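Local coordinates for putative trimethylamine methyltransferase (Rhizobium meliloti, PDB 4YYC), which probably transfers methyl groups, perhaps from trimethylamine or a related methylated amine, at residues Lys206-Ser211 / Ala238-Leu243; Val136-Tyr141 / Met174-Gly179. All coordinates share one frame; numbering follows the deposited sequence.

Overall arrangement
Contacts 1 and 2 sit side by side in the wall of one alpha/beta barrel, their centres about 10 Å apart. Segment 174-179 of contact 2 joins them by lying alongside 206-211 of contact 1. A probable hydrogen bond links Pro207 O to Ser176 OG at 2.8 Å, and another, also 2.8 Å, runs from Lys206 NZ to Met174 O. Further along the segments Leu243 CD2 packs 3.6 Å from Tyr141 CE1. The side chains of Leu243 and Tyr141 each come within about 4 Å of bound ligand of unknown identity, so the two contacts probably border one pocket.

Contact 1 (Lys206-Ser211 / Ala238-Leu243)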
ATOM      1  N   LYS A 206       4.120 -17.712  21.952  1.00 16.99           N
ATOM      2  CA  LYS A 206       3.613 -16.381  21.661  1.00 16.99           C
ATOM      3  C   LYS A 206       2.197 -16.247  22.202  1.00 17.04           C
ATOM      4  O   LYS A 206       1.512 -17.224  22.397  1.00 17.36           O
ATOM      5  CB  LYS A 206       3.673 -16.094  20.159  1.00 16.61           C
ATOM      6  CG  LYS A 206       5.080 -15.963  19.613  1.00 17.11           C
ATOM      7  CD  LYS A 206       5.191 -15.770  18.107  1.00 16.86           C
ATOM      8  CE  LYS A 206       6.646 -15.694  17.675  1.00 17.39           C
ATOM      9  NZ  LYS A 206       6.736 -15.451  16.211  1.00 17.49           N
ATOM     10  N   PRO A 207       1.726 -15.015  22.431  1.00 16.69           N
ATOM     11  CA  PRO A 207       0.387 -14.856  23.014  1.00 16.59           C
ATOM     12  C   PRO A 207      -0.709 -15.371  22.073  1.00 16.17           C
ATOM     13  O   PRO A 207      -0.605 -15.213  20.879  1.00 15.96           O
ATOM     14  CB  PRO A 207       0.240 -13.374  23.229  1.00 16.89           C
ATOM     15  CG  PRO A 207       1.442 -12.751  22.734  1.00 17.30           C
ATOM     16  CD  PRO A 207       2.442 -13.745  22.274  1.00 16.98           C
ATOM     17  N   PHE A 208      -1.727 -15.990  22.643  1.00 15.88           N
ATOM     18  CA  PHE A 208      -2.740 -16.687  21.857  1.00 15.75           C
ATOM     19  C   PHE A 208      -4.140 -16.220  22.209  1.00 15.66           C
ATOM     20  O   PHE A 208      -4.349 -15.503  23.209  1.00 16.22           O
ATOM     21  CB  PHE A 208      -2.551 -18.200  21.992  1.00 16.25           C
ATOM     22  CG  PHE A 208      -2.805 -18.732  23.381  1.00 16.92           C
ATOM     23  CD1 PHE A 208      -4.090 -19.018  23.795  1.00 17.39           C
ATOM     24  CD2 PHE A 208      -1.759 -18.926  24.290  1.00 17.61           C
ATOM     25  CE1 PHE A 208      -4.338 -19.535  25.064  1.00 18.27           C
ATOM     26  CE2 PHE A 208      -2.004 -19.407  25.561  1.00 18.31           C
ATOM     27  CZ  PHE A 208      -3.303 -19.713  25.956  1.00 18.32           C
HETATM   28  N   MSE A 209      -5.090 -16.666  21.410  1.00 15.32           N
HETATM   29  CA  MSE A 209      -6.495 -16.276  21.516  1.00 15.51           C
HETATM   30  C   MSE A 209      -7.313 -17.441  21.991  1.00 15.74           C
HETATM   31  O   MSE A 209      -6.955 -18.608  21.806  1.00 16.58           O
HETATM   32  CB  MSE A 209      -7.013 -15.827  20.135  1.00 15.34           C
HETATM   33  CG  MSE A 209      -6.286 -14.606  19.597  1.00 15.47           C
HETATM   34 SE   MSE A 209      -6.887 -14.193  17.780  1.00 16.19          SE
HETATM   35  CE  MSE A 209      -8.561 -13.334  18.250  1.00 16.22           C
ATOM     36  N   GLY A 210      -8.463 -17.142  22.574  1.00 15.73           N
ATOM     37  CA  GLY A 210      -9.321 -18.149  23.149  1.00 15.85           C
ATOM     38  C   GLY A 210     -10.470 -18.583  22.298  1.00 16.03           C
ATOM     39  O   GLY A 210     -10.736 -18.043  21.227  1.00 15.66           O
ATOM     40  N   SER A 211     -11.169 -19.624  22.766  1.00 16.05           N
ATOM     41  CA  SER A 211     -12.316 -20.145  22.018  1.00 16.40           C
ATOM     42  C   SER A 211     -13.536 -19.284  22.331  1.00 16.41           C
ATOM     43  O   SER A 211     -13.737 -18.891  23.506  1.00 16.53           O
ATOM     44  CB  SER A 211     -12.618 -21.581  22.414  1.00 17.31           C
ATOM     45  OG  SER A 211     -13.787 -22.059  21.743  1.00 18.18           O
ATOM     46  N   ALA A 238      -4.425 -10.092  31.290  1.00 19.50           N
ATOM     47  CA  ALA A 238      -4.942 -10.631  30.048  1.00 18.90           C
ATOM     48  C   ALA A 238      -3.892 -11.578  29.436  1.00 18.55           C
ATOM     49  O   ALA A 238      -2.737 -11.181  29.189  1.00 18.80           O
ATOM     50  CB  ALA A 238      -5.266  -9.504  29.052  1.00 18.63           C
ATOM     51  N   VAL A 239      -4.291 -12.818  29.218  1.00 18.21           N
ATOM     52  CA  VAL A 239      -3.456 -13.793  28.509  1.00 18.05           C
ATOM     53  C   VAL A 239      -4.097 -14.240  27.206  1.00 17.27           C
ATOM     54  O   VAL A 239      -3.480 -14.975  26.447  1.00 16.92           O
ATOM     55  CB  VAL A 239      -3.102 -15.029  29.361  1.00 18.60           C
ATOM     56  CG1 VAL A 239      -2.320 -14.629  30.614  1.00 19.45           C
ATOM     57  CG2 VAL A 239      -4.326 -15.830  29.748  1.00 18.75           C
ATOM     58  N   THR A 240      -5.319 -13.787  26.948  1.00 16.78           N
ATOM     59  CA  THR A 240      -6.034 -14.063  25.700  1.00 16.40           C
ATOM     60  C   THR A 240      -6.703 -12.785  25.195  1.00 16.31           C
ATOM     61  O   THR A 240      -7.163 -11.937  25.993  1.00 16.39           O
ATOM     62  CB  THR A 240      -7.116 -15.149  25.863  1.00 16.49           C
ATOM     63  OG1 THR A 240      -7.961 -14.792  26.961  1.00 17.14           O
ATOM     64  CG2 THR A 240      -6.505 -16.464  26.124  1.00 16.62           C
ATOM     65  N   LEU A 241      -6.724 -12.655  23.869  1.00 15.47           N
ATOM     66  CA  LEU A 241      -7.686 -11.803  23.159  1.00 14.99           C
ATOM     67  C   LEU A 241      -8.699 -12.719  22.509  1.00 15.07           C
ATOM     68  O   LEU A 241      -8.340 -13.787  22.007  1.00 15.53           O
ATOM     69  CB  LEU A 241      -7.006 -10.942  22.067  1.00 14.81           C
ATOM     70  CG  LEU A 241      -6.646  -9.541  22.548  1.00 14.93           C
ATOM     71  CD1 LEU A 241      -5.657  -9.556  23.708  1.00 15.46           C
ATOM     72  CD2 LEU A 241      -6.040  -8.715  21.417  1.00 14.95           C
ATOM     73  N   ASN A 242      -9.962 -12.294  22.485  1.00 14.93           N
ATOM     74  CA  ASN A 242     -11.067 -13.165  22.124  1.00 14.70           C
ATOM     75  C   ASN A 242     -12.000 -12.458  21.198  1.00 14.77           C
ATOM     76  O   ASN A 242     -12.410 -11.346  21.489  1.00 14.63           O
ATOM     77  CB  ASN A 242     -11.742 -13.662  23.394  1.00 15.43           C
ATOM     78  CG  ASN A 242     -10.757 -14.346  24.302  1.00 15.64           C
ATOM     79  OD1 ASN A 242     -10.316 -15.436  23.965  1.00 16.08           O
ATOM     80  ND2 ASN A 242     -10.312 -13.678  25.361  1.00 16.05           N
ATOM     81  N   LEU A 243     -12.293 -13.042  20.047  1.00 14.85           N
ATOM     82  CA  LEU A 243     -13.054 -12.358  19.023  1.00 15.46           C
ATOM     83  C   LEU A 243     -14.539 -12.378  19.320  1.00 15.78           C
ATOM     84  O   LEU A 243     -15.151 -13.430  19.314  1.00 16.21           O
ATOM     85  CB  LEU A 243     -12.762 -12.976  17.663  1.00 16.20           C
ATOM     86  CG  LEU A 243     -13.402 -12.308  16.462  1.00 17.33           C
ATOM     87  CD1 LEU A 243     -12.961 -10.885  16.296  1.00 17.98           C
ATOM     88  CD2 LEU A 243     -12.965 -13.114  15.231  1.00 17.83           C
TER
HETATM   89  O   HOH W   1      -0.961 -15.994  25.823  1.00 17.50           O
HETATM   90  O   HOH W   2     -11.218 -15.701  19.600  1.00 14.48           O
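Met209 and Gly210 meet Leu241 and Asn242 where strands 208-209 and 240-245 run as parallel neighbours in the alpha/beta barrel, joined by a beta-alpha-beta crossover through helices 215-229 and 231-236. The pairing is loose: the touching parts diverge by 52°, and the few direct polar links are soft. Gly210 N is the donor in both of them, reaching Asn242 OD1 at 2.9 Å in a bent, weak bond and Leu241 O at 3.4 Å in a longer weak one. Having no CB matters at Gly210, because a side chain there would run into Asn242 OD1.

What delivers that oxygen is the Asn242 side chain, whose CG stands beside its backbone N and opposite the carbonyl carbon (chi1 -56°). The other end of the amide is anchored: ND2 bonds almost straight, and in the amide plane, to Thr240 OG1 at 3.1 Å, and also to Ala269 O on the next strand. Thr240 OG1 is itself tied to Gln268, which probably keeps the Asn242 amide from turning over.

Water fills in where the strands separate. One molecule bridges Phe208 N and Val239 O; a second donates to Gly210 O and accepts from Leu243 N. A CA-H...O contact from Thr240 CA to Phe208 O, 3.3 Å, adds to the backbone pairing.

Apolar contacts lie on both sides of the pair. On one, Phe208 lays its ring obliquely by Thr240, CE1 to CG2 3.9 Å, with helices 192-202 and 215-229 around the ring. On the other, the selenomethionine Met209 runs extended from CA to SE and then bends at chi3 (78°), which leads its terminal CE to within 4.3 Å of Leu243 CB.

Contact 2 (Val136-Tyr141 / Met174-Gly179); sequences VFAPVY and MHSSGG
Val136 crosses His175 at an angle, its CG1 4.0 Å from His175 CB. Phe137 follows with direct backbone and ring contacts. Its backbone N points into the edge of the His175 ring, and the bond from Phe137 N to His175 ND1 is nearly straight (3.0 Å, 171°), lying within the ring plane. His175 CG sits beside its own backbone N (chi1 -49°), which turns ND1 back to this donor, while NE2 is held at the far side by Gln418. The Phe137 and His175 rings run alongside each other, nearly parallel at 19° but slid so far that they barely overlap, with Phe137 CD2 3.5 Å from His175 CE1. Replacing His175 by an alanine is likely to leave Phe137 N and the Gln418 side chain without their ring partner and to open a gap beside the Phe137 ring.

Phe137 O accepts from Ser176 N at 3.0 Å and, more weakly, from His175 N. With strand 134-137 parallel to 388-389, the layout is consistent with the first beta-alpha unit of a TIM-type barrel, with 174-179 in the place of the second strand and strands 145-147 and 153-155 inserted before helix 158-170.

Ala138 packs its CB 3.8 Å from Ser176 CB. Ser176 OG, besides its bond to Pro207 O, accepts from Gly178 N, forming an ST turn. Pro139 presses CD against Ser176 O (3.3 Å) on one side and the selenium of Met174 (3.7 Å) on another; bends at chi2 and chi3 fold that selenomethionine back over the Ala138-Pro139 peptide. Gly178 has no room for a CB beside the proline ring. From Val140 O a water reaches across to Gly179 N, and Tyr141 brings CE2 obliquely against Gly179 CA.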
ATOM      1  N   VAL A 136       0.492  -5.234  16.787  1.00 14.04           N
ATOM      2  CA  VAL A 136       0.674  -6.653  17.026  1.00 14.01           C
ATOM      3  C   VAL A 136      -0.012  -7.415  15.886  1.00 13.86           C
ATOM      4  O   VAL A 136      -1.219  -7.317  15.701  1.00 14.29           O
ATOM      5  CB  VAL A 136       0.009  -7.029  18.372  1.00 14.08           C
ATOM      6  CG1 VAL A 136       0.052  -8.516  18.627  1.00 14.20           C
ATOM      7  CG2 VAL A 136       0.682  -6.273  19.516  1.00 14.68           C
ATOM      8  N   PHE A 137       0.759  -8.246  15.185  1.00 13.88           N
ATOM      9  CA  PHE A 137       0.266  -9.044  14.073  1.00 13.73           C
ATOM     10  C   PHE A 137      -0.114 -10.443  14.554  1.00 14.10           C
ATOM     11  O   PHE A 137       0.669 -11.113  15.256  1.00 14.59           O
ATOM     12  CB  PHE A 137       1.313  -9.195  12.994  1.00 13.98           C
ATOM     13  CG  PHE A 137       1.665  -7.919  12.289  1.00 13.89           C
ATOM     14  CD1 PHE A 137       0.701  -7.027  11.906  1.00 13.95           C
ATOM     15  CD2 PHE A 137       3.002  -7.649  11.950  1.00 14.52           C
ATOM     16  CE1 PHE A 137       1.055  -5.861  11.199  1.00 14.29           C
ATOM     17  CE2 PHE A 137       3.348  -6.503  11.246  1.00 14.58           C
ATOM     18  CZ  PHE A 137       2.381  -5.608  10.880  1.00 14.45           C
ATOM     19  N   ALA A 138      -1.258 -10.939  14.071  1.00 13.19           N
ATOM     20  CA  ALA A 138      -1.729 -12.300  14.334  1.00 13.55           C
ATOM     21  C   ALA A 138      -2.139 -12.970  13.044  1.00 13.37           C
ATOM     22  O   ALA A 138      -2.495 -12.278  12.068  1.00 13.75           O
ATOM     23  CB  ALA A 138      -2.920 -12.321  15.250  1.00 13.95           C
ATOM     24  N   PRO A 139      -2.129 -14.297  13.009  1.00 13.58           N
ATOM     25  CA  PRO A 139      -2.532 -14.973  11.756  1.00 13.34           C
ATOM     26  C   PRO A 139      -3.994 -14.869  11.356  1.00 12.92           C
ATOM     27  O   PRO A 139      -4.870 -14.396  12.100  1.00 12.90           O
ATOM     28  CB  PRO A 139      -2.153 -16.444  12.003  1.00 13.86           C
ATOM     29  CG  PRO A 139      -1.230 -16.433  13.194  1.00 14.40           C
ATOM     30  CD  PRO A 139      -1.581 -15.232  13.991  1.00 14.09           C
ATOM     31  N   VAL A 140      -4.226 -15.285  10.119  1.00 12.86           N
ATOM     32  CA  VAL A 140      -5.557 -15.689   9.646  1.00 12.83           C
ATOM     33  C   VAL A 140      -6.380 -16.390  10.720  1.00 12.89           C
ATOM     34  O   VAL A 140      -5.865 -17.203  11.486  1.00 13.27           O
ATOM     35  CB  VAL A 140      -5.435 -16.531   8.377  1.00 13.04           C
ATOM     36  CG1 VAL A 140      -4.636 -17.808   8.631  1.00 13.21           C
ATOM     37  CG2 VAL A 140      -6.799 -16.801   7.731  1.00 13.42           C
ATOM     38  N   TYR A 141      -7.678 -16.095  10.725  1.00 12.41           N
ATOM     39  CA  TYR A 141      -8.625 -16.695  11.683  1.00 12.75           C
ATOM     40  C   TYR A 141      -9.898 -17.093  10.935  1.00 12.86           C
ATOM     41  O   TYR A 141     -10.497 -16.288  10.207  1.00 13.35           O
ATOM     42  CB  TYR A 141      -8.928 -15.624  12.730  1.00 12.96           C
ATOM     43  CG  TYR A 141      -9.788 -16.019  13.915  1.00 13.43           C
ATOM     44  CD1 TYR A 141     -11.145 -16.263  13.750  1.00 13.79           C
ATOM     45  CD2 TYR A 141      -9.239 -16.056  15.188  1.00 13.48           C
ATOM     46  CE1 TYR A 141     -11.958 -16.589  14.827  1.00 14.06           C
ATOM     47  CE2 TYR A 141     -10.052 -16.364  16.269  1.00 13.84           C
ATOM     48  CZ  TYR A 141     -11.395 -16.621  16.087  1.00 14.39           C
ATOM     49  OH  TYR A 141     -12.209 -16.959  17.176  1.00 15.30           O
HETATM   50  N   MSE A 174       5.543 -12.170  13.193  1.00 16.09           N
HETATM   51  CA  MSE A 174       4.215 -12.624  13.674  1.00 16.28           C
HETATM   52  C   MSE A 174       4.289 -12.560  15.168  1.00 16.93           C
HETATM   53  O   MSE A 174       4.983 -13.359  15.792  1.00 19.98           O
HETATM   54  CB  MSE A 174       3.900 -14.012  13.119  1.00 16.42           C
HETATM   55  CG  MSE A 174       2.484 -14.461  13.389  1.00 16.91           C
HETATM   56 SE   MSE A 174       1.197 -13.192  12.599  1.00 17.78          SE
HETATM   57  CE  MSE A 174       1.341 -13.844  10.863  1.00 16.51           C
ATOM     58  N   HIS A 175       3.594 -11.628  15.805  1.00 15.91           N
ATOM     59  CA  HIS A 175       3.787 -11.424  17.234  1.00 16.14           C
ATOM     60  C   HIS A 175       2.876 -12.289  18.083  1.00 16.57           C
ATOM     61  O   HIS A 175       3.205 -12.538  19.236  1.00 18.32           O
ATOM     62  CB  HIS A 175       3.586  -9.967  17.584  1.00 15.81           C
ATOM     63  CG  HIS A 175       4.355  -9.052  16.667  1.00 15.58           C
ATOM     64  ND1 HIS A 175       3.736  -8.230  15.761  1.00 15.43           N
ATOM     65  CD2 HIS A 175       5.686  -8.867  16.495  1.00 16.17           C
ATOM     66  CE1 HIS A 175       4.649  -7.565  15.074  1.00 15.56           C
ATOM     67  NE2 HIS A 175       5.841  -7.944  15.498  1.00 15.84           N
ATOM     68  N   SER A 176       1.742 -12.675  17.543  1.00 15.50           N
ATOM     69  CA  SER A 176       0.786 -13.556  18.236  1.00 15.51           C
ATOM     70  C   SER A 176       0.664 -14.863  17.502  1.00 15.68           C
ATOM     71  O   SER A 176       0.717 -14.894  16.278  1.00 15.34           O
ATOM     72  CB  SER A 176      -0.574 -12.889  18.239  1.00 15.18           C
ATOM     73  OG  SER A 176      -1.619 -13.738  18.687  1.00 15.90           O
ATOM     74  N   SER A 177       0.397 -15.910  18.265  1.00 16.11           N
ATOM     75  CA  SER A 177       0.085 -17.242  17.739  1.00 16.41           C
ATOM     76  C   SER A 177      -1.271 -17.296  17.066  1.00 16.21           C
ATOM     77  O   SER A 177      -1.520 -18.148  16.216  1.00 16.10           O
ATOM     78  CB  SER A 177       0.120 -18.265  18.862  1.00 17.19           C
ATOM     79  OG  SER A 177       0.252 -19.583  18.393  1.00 17.89           O
ATOM     80  N   GLY A 178      -2.158 -16.399  17.433  1.00 15.38           N
ATOM     81  CA  GLY A 178      -3.511 -16.380  16.875  1.00 15.30           C
ATOM     82  C   GLY A 178      -4.518 -17.250  17.642  1.00 15.12           C
ATOM     83  O   GLY A 178      -4.336 -17.551  18.803  1.00 15.18           O
ATOM     84  N   GLY A 179      -5.593 -17.571  16.924  1.00 14.81           N
ATOM     85  CA  GLY A 179      -6.709 -18.292  17.459  1.00 15.44           C
ATOM     86  C   GLY A 179      -7.073 -19.422  16.532  1.00 15.46           C
ATOM     87  O   GLY A 179      -6.347 -20.402  16.423  1.00 15.96           O
TER
HETATM   88  O   HOH W   3      -5.650 -16.387  14.168  1.00 15.18           O